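Adenylation domain (Streptomyces sp., PDB 5N9X) is an adenylation domain of the ANL clan of AMP-binding enzymes, with adenosine-5'-triphosphate and threonine bound in its pocket. Local coordinates at residues A[163-168]-A[312-317]. Sequence-based numbering, arbitrary orientation.
Sequences YIIYTS and GITETT. With ATP (adenosine-5'-triphosphate), chain D; THR (threonine), chain C.
The closest approach of Thr167 to Thr314 is carbon on carbon, CG2 of Thr167 lying 3.7 Å from CB of Thr314, while the hydroxyl of each turns to a different phosphate of one ATP. The contact joins two elements of the adenylate-forming (ANL) fold: strand 161-167, which pairs antiparallel with strand 175-180 and leads into the phosphate-binding loop, and the loop between strands 306-310 and 321-324. The two threonine side chains run past each other in opposite directions. In Thr167, OG1 stands between the backbone N and the carbonyl carbon (chi1 70°), and the methyl, beside the backbone N, lies against both Thr314 and the gamma phosphate. Thr167 OG1 donates to ATP O2G at 3.1 Å. Thr314 in turn puts CG2 anti to its backbone N, where it meets CG2 of Ile165 at 4.0 Å, the two side chains crossing near a right angle. OG1 of Thr314 lies 2.9 Å from O1A of the alpha phosphate, but this bond is not settled, since OG1 also has a weak hydrogen bond with OD2 of Asp212. Glu315 brings OE2 to 4.4 Å from OG1 of Thr167; OE2 is hydrogen-bonded to OH of Tyr375, and the Glu315 side chain comes within about 5 Å of the bound magnesium ion. Gly312, Ile313 and Thr314 belong to both the ATP and the threonine pockets. At the opposite end of the strand segment, a water in the ring plane of Tyr163 accepts from its OH at 2.7 Å and donates to the carbonyl O of Thr314 at 3.0 Å.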
ATOM      1  N   TYR A 163     -10.388   8.851  -5.428  1.00 14.52           N
ATOM      2  CA  TYR A 163     -10.672   7.567  -4.823  1.00 12.76           C
ATOM      3  C   TYR A 163     -10.813   7.626  -3.323  1.00 15.30           C
ATOM      4  O   TYR A 163     -10.384   8.570  -2.669  1.00 13.30           O
ATOM      5  CB  TYR A 163      -9.603   6.542  -5.200  1.00 12.20           C
ATOM      6  CG  TYR A 163      -8.194   6.801  -4.716  1.00 17.13           C
ATOM      7  CD1 TYR A 163      -7.776   6.408  -3.440  1.00 16.27           C
ATOM      8  CD2 TYR A 163      -7.267   7.385  -5.554  1.00 11.09           C
ATOM      9  CE1 TYR A 163      -6.480   6.608  -3.027  1.00 12.48           C
ATOM     10  CE2 TYR A 163      -5.976   7.594  -5.153  1.00 12.75           C
ATOM     11  CZ  TYR A 163      -5.579   7.211  -3.894  1.00 19.02           C
ATOM     12  OH  TYR A 163      -4.269   7.437  -3.518  1.00  9.25           O
ATOM     13  N   ILE A 164     -11.473   6.599  -2.808  1.00 14.30           N
ATOM     14  CA  ILE A 164     -11.660   6.435  -1.403  1.00 14.07           C
ATOM     15  C   ILE A 164     -11.313   5.014  -1.045  1.00 15.47           C
ATOM     16  O   ILE A 164     -12.011   4.050  -1.382  1.00 17.09           O
ATOM     17  CB  ILE A 164     -13.078   6.792  -0.984  1.00 20.58           C
ATOM     18  CG1 ILE A 164     -13.235   8.291  -1.104  1.00 20.17           C
ATOM     19  CG2 ILE A 164     -13.342   6.341   0.445  1.00 15.86           C
ATOM     20  CD1 ILE A 164     -14.577   8.712  -1.415  1.00 24.61           C
ATOM     21  N   ILE A 165     -10.167   4.915  -0.396  1.00 14.18           N
ATOM     22  CA  ILE A 165      -9.594   3.652  -0.012  1.00 23.74           C
ATOM     23  C   ILE A 165      -9.715   3.530   1.498  1.00 15.46           C
ATOM     24  O   ILE A 165      -9.539   4.506   2.229  1.00 14.67           O
ATOM     25  CB  ILE A 165      -8.147   3.561  -0.505  1.00 15.36           C
ATOM     26  CG1 ILE A 165      -8.161   2.924  -1.900  1.00 22.32           C
ATOM     27  CG2 ILE A 165      -7.286   2.783   0.466  1.00 22.49           C
ATOM     28  CD1 ILE A 165      -6.795   2.668  -2.508  1.00 20.08           C
ATOM     29  N   TYR A 166     -10.091   2.345   1.951  1.00 23.22           N
ATOM     30  CA  TYR A 166     -10.318   2.112   3.369  1.00 25.32           C
ATOM     31  C   TYR A 166      -9.110   1.492   4.030  1.00 29.72           C
ATOM     32  O   TYR A 166      -8.565   0.500   3.554  1.00 30.95           O
ATOM     33  CB  TYR A 166     -11.564   1.245   3.569  1.00 23.47           C
ATOM     34  CG  TYR A 166     -12.825   2.068   3.604  1.00 30.44           C
ATOM     35  CD1 TYR A 166     -13.324   2.667   2.457  1.00 24.46           C
ATOM     36  CD2 TYR A 166     -13.497   2.275   4.799  1.00 25.77           C
ATOM     37  CE1 TYR A 166     -14.470   3.427   2.503  1.00 26.60           C
ATOM     38  CE2 TYR A 166     -14.630   3.026   4.854  1.00 20.85           C
ATOM     39  CZ  TYR A 166     -15.112   3.602   3.704  1.00 25.97           C
ATOM     40  OH  TYR A 166     -16.244   4.363   3.751  1.00 27.15           O
ATOM     41  N   THR A 167      -8.673   2.125   5.110  1.00 29.96           N
ATOM     42  CA  THR A 167      -7.568   1.614   5.894  1.00 40.85           C
ATOM     43  C   THR A 167      -8.095   0.872   7.121  1.00 46.26           C
ATOM     44  O   THR A 167      -9.283   0.965   7.467  1.00 43.13           O
ATOM     45  CB  THR A 167      -6.616   2.743   6.309  1.00 46.75           C
ATOM     46  OG1 THR A 167      -7.237   3.591   7.291  1.00 38.62           O
ATOM     47  CG2 THR A 167      -6.206   3.564   5.092  1.00 39.68           C
ATOM     48  N   SER A 168      -7.213   0.113   7.757  1.00 47.49           N
ATOM     49  CA  SER A 168      -7.576  -0.661   8.928  0.50 48.39           C
ATOM     50  C   SER A 168      -7.742   0.227  10.162  1.00 54.97           C
ATOM     51  O   SER A 168      -6.840   0.985  10.512  1.00 49.51           O
ATOM     52  CB  SER A 168      -6.523  -1.724   9.212  0.50 45.71           C
ATOM     53  OG  SER A 168      -5.243  -1.130   9.264  0.50 47.52           O
ATOM     54  N   GLY A 312       5.490   5.452   3.201  1.00 15.14           N
ATOM     55  CA  GLY A 312       4.243   6.021   2.731  1.00  8.02           C
ATOM     56  C   GLY A 312       3.091   5.657   3.639  1.00 15.51           C
ATOM     57  O   GLY A 312       3.164   4.684   4.397  1.00 18.15           O
ATOM     58  N   ILE A 313       2.031   6.454   3.560  1.00 13.03           N
ATOM     59  CA  ILE A 313       0.771   6.226   4.250  1.00 13.77           C
ATOM     60  C   ILE A 313      -0.346   6.635   3.332  1.00 15.37           C
ATOM     61  O   ILE A 313      -0.148   7.523   2.487  1.00 17.56           O
ATOM     62  CB  ILE A 313       0.657   7.047   5.549  1.00 18.40           C
ATOM     63  CG1 ILE A 313       1.499   8.307   5.422  1.00 16.88           C
ATOM     64  CG2 ILE A 313       1.046   6.246   6.757  1.00 18.07           C
ATOM     65  CD1 ILE A 313       1.580   9.103   6.657  1.00 18.23           C
ATOM     66  N   THR A 314      -1.520   6.029   3.497  1.00 14.81           N
ATOM     67  CA  THR A 314      -2.634   6.300   2.601  1.00 17.43           C
ATOM     68  C   THR A 314      -3.089   7.762   2.732  1.00 21.08           C
ATOM     69  O   THR A 314      -3.544   8.382   1.753  1.00 11.77           O
ATOM     70  CB  THR A 314      -3.823   5.333   2.863  1.00 20.75           C
ATOM     71  OG1 THR A 314      -3.427   3.980   2.582  1.00 12.35           O
ATOM     72  CG2 THR A 314      -5.027   5.704   2.006  1.00 18.28           C
ATOM     73  N   GLU A 315      -2.915   8.319   3.931  1.00 12.74           N
ATOM     74  CA  GLU A 315      -3.330   9.685   4.209  1.00 11.97           C
ATOM     75  C   GLU A 315      -2.512  10.752   3.487  1.00  9.96           C
ATOM     76  O   GLU A 315      -2.918  11.902   3.417  1.00 11.73           O
ATOM     77  CB  GLU A 315      -3.314   9.938   5.732  1.00 16.78           C
ATOM     78  CG  GLU A 315      -4.412   9.189   6.525  1.00 13.92           C
ATOM     79  CD  GLU A 315      -4.052   7.759   6.918  1.00 20.31           C
ATOM     80  OE1 GLU A 315      -3.068   7.175   6.402  1.00 20.27           O
ATOM     81  OE2 GLU A 315      -4.780   7.208   7.756  1.00 22.65           O
ATOM     82  N   THR A 316      -1.368  10.384   2.935  1.00 10.97           N
ATOM     83  CA  THR A 316      -0.559  11.361   2.206  1.00  9.81           C
ATOM     84  C   THR A 316      -0.233  10.867   0.796  1.00 10.16           C
ATOM     85  O   THR A 316       0.794  11.237   0.205  1.00 15.49           O
ATOM     86  CB  THR A 316       0.747  11.720   2.990  1.00 14.46           C
ATOM     87  OG1 THR A 316       1.612  10.586   3.073  1.00 12.53           O
ATOM     88  CG2 THR A 316       0.421  12.206   4.386  1.00 13.55           C
ATOM     89  N   THR A 317      -1.116  10.007   0.298  1.00 10.49           N
ATOM     90  CA  THR A 317      -1.156   9.516  -1.081  1.00  8.61           C
ATOM     91  C   THR A 317       0.014   8.594  -1.467  1.00  9.57           C
ATOM     92  O   THR A 317       0.919   8.998  -2.181  1.00  9.25           O
ATOM     93  CB  THR A 317      -1.254  10.697  -2.101  1.00 12.22           C
ATOM     94  OG1 THR A 317      -2.135  11.709  -1.592  1.00 10.64           O
ATOM     95  CG2 THR A 317      -1.763  10.207  -3.477  1.00 12.12           C
TER
HETATM   96  PG  ATP D 602      -3.920   3.064   8.964  1.00 74.44           P
HETATM   97  O1G ATP D 602      -3.032   3.745   9.999  1.00 65.76           O
HETATM   98  O2G ATP D 602      -5.256   2.634   9.488  1.00 60.14           O
HETATM   99  O3G ATP D 602      -4.100   3.841   7.672  1.00 69.88           O
HETATM  100  PB  ATP D 602      -1.930   1.359   7.663  1.00 66.01           P
HETATM  101  O1B ATP D 602      -0.782   1.886   8.530  1.00 53.25           O
HETATM  102  O2B ATP D 602      -1.833   0.007   7.033  1.00 42.90           O
HETATM  103  O3B ATP D 602      -3.234   1.599   8.613  1.00 71.98           O
HETATM  104  PA  ATP D 602      -1.520   2.521   5.179  1.00 65.66           P
HETATM  105  O1A ATP D 602      -1.564   3.979   4.787  1.00 36.62           O
HETATM  106  O2A ATP D 602      -1.898   1.480   4.131  1.00 50.69           O
HETATM  107  O3A ATP D 602      -2.398   2.355   6.500  1.00 60.53           O
HETATM  108  O5' ATP D 602      -0.095   2.083   5.852  1.00 43.86           O
HETATM  109  C5' ATP D 602       0.984   2.972   6.142  1.00 32.94           C
HETATM  110  C4' ATP D 602       1.789   2.452   7.335  1.00 30.33           C
HETATM  111  O4' ATP D 602       2.745   1.483   6.931  1.00 21.25           O
HETATM  112  C3' ATP D 602       2.528   3.521   8.120  1.00 25.22           C
HETATM  113  O3' ATP D 602       1.800   3.723   9.327  1.00 38.62           O
HETATM  114  C2' ATP D 602       3.887   2.945   8.426  1.00 23.37           C
HETATM  115  O2' ATP D 602       3.894   2.515   9.785  1.00 22.77           O
HETATM  116  C1' ATP D 602       4.019   1.721   7.546  1.00 29.69           C
HETATM  117  N9  ATP D 602       5.039   1.919   6.469  1.00 25.52           N
HETATM  118  C8  ATP D 602       4.769   2.260   5.189  1.00 21.22           C
HETATM  119  N7  ATP D 602       5.886   2.362   4.433  1.00 16.44           N
HETATM  120  C5  ATP D 602       6.921   2.067   5.239  1.00 18.58           C
HETATM  121  C6  ATP D 602       8.389   1.983   5.063  1.00 14.02           C
HETATM  122  N6  ATP D 602       8.945   2.244   3.865  1.00 12.66           N
HETATM  123  N1  ATP D 602       9.136   1.652   6.136  1.00 13.70           N
HETATM  124  C2  ATP D 602       8.555   1.427   7.331  1.00 22.43           C
HETATM  125  N3  ATP D 602       7.227   1.465   7.578  1.00 19.77           N
HETATM  126  C4  ATP D 602       6.363   1.781   6.582  1.00 23.10           C
HETATM  127  N   THR C 601       0.621   3.480   0.942  1.00 16.63           N
HETATM  128  CA  THR C 601       1.002   2.078   1.167  1.00 26.72           C
HETATM  129  C   THR C 601       0.697   1.774   2.606  1.00 28.26           C
HETATM  130  O   THR C 601       0.720   0.652   3.148  1.00 20.35           O
HETATM  131  CB  THR C 601       2.501   1.803   0.903  1.00 23.24           C
HETATM  132  OG1 THR C 601       3.308   2.791   1.577  1.00 19.43           O
HETATM  133  CG2 THR C 601       2.789   1.818  -0.594  1.00 14.32           C
HETATM  134  OXT THR C 601       0.437   2.790   3.235  1.00 28.08           O
HETATM  135  O   HOH W   1      -3.350   7.131  -0.945  1.00 12.39           O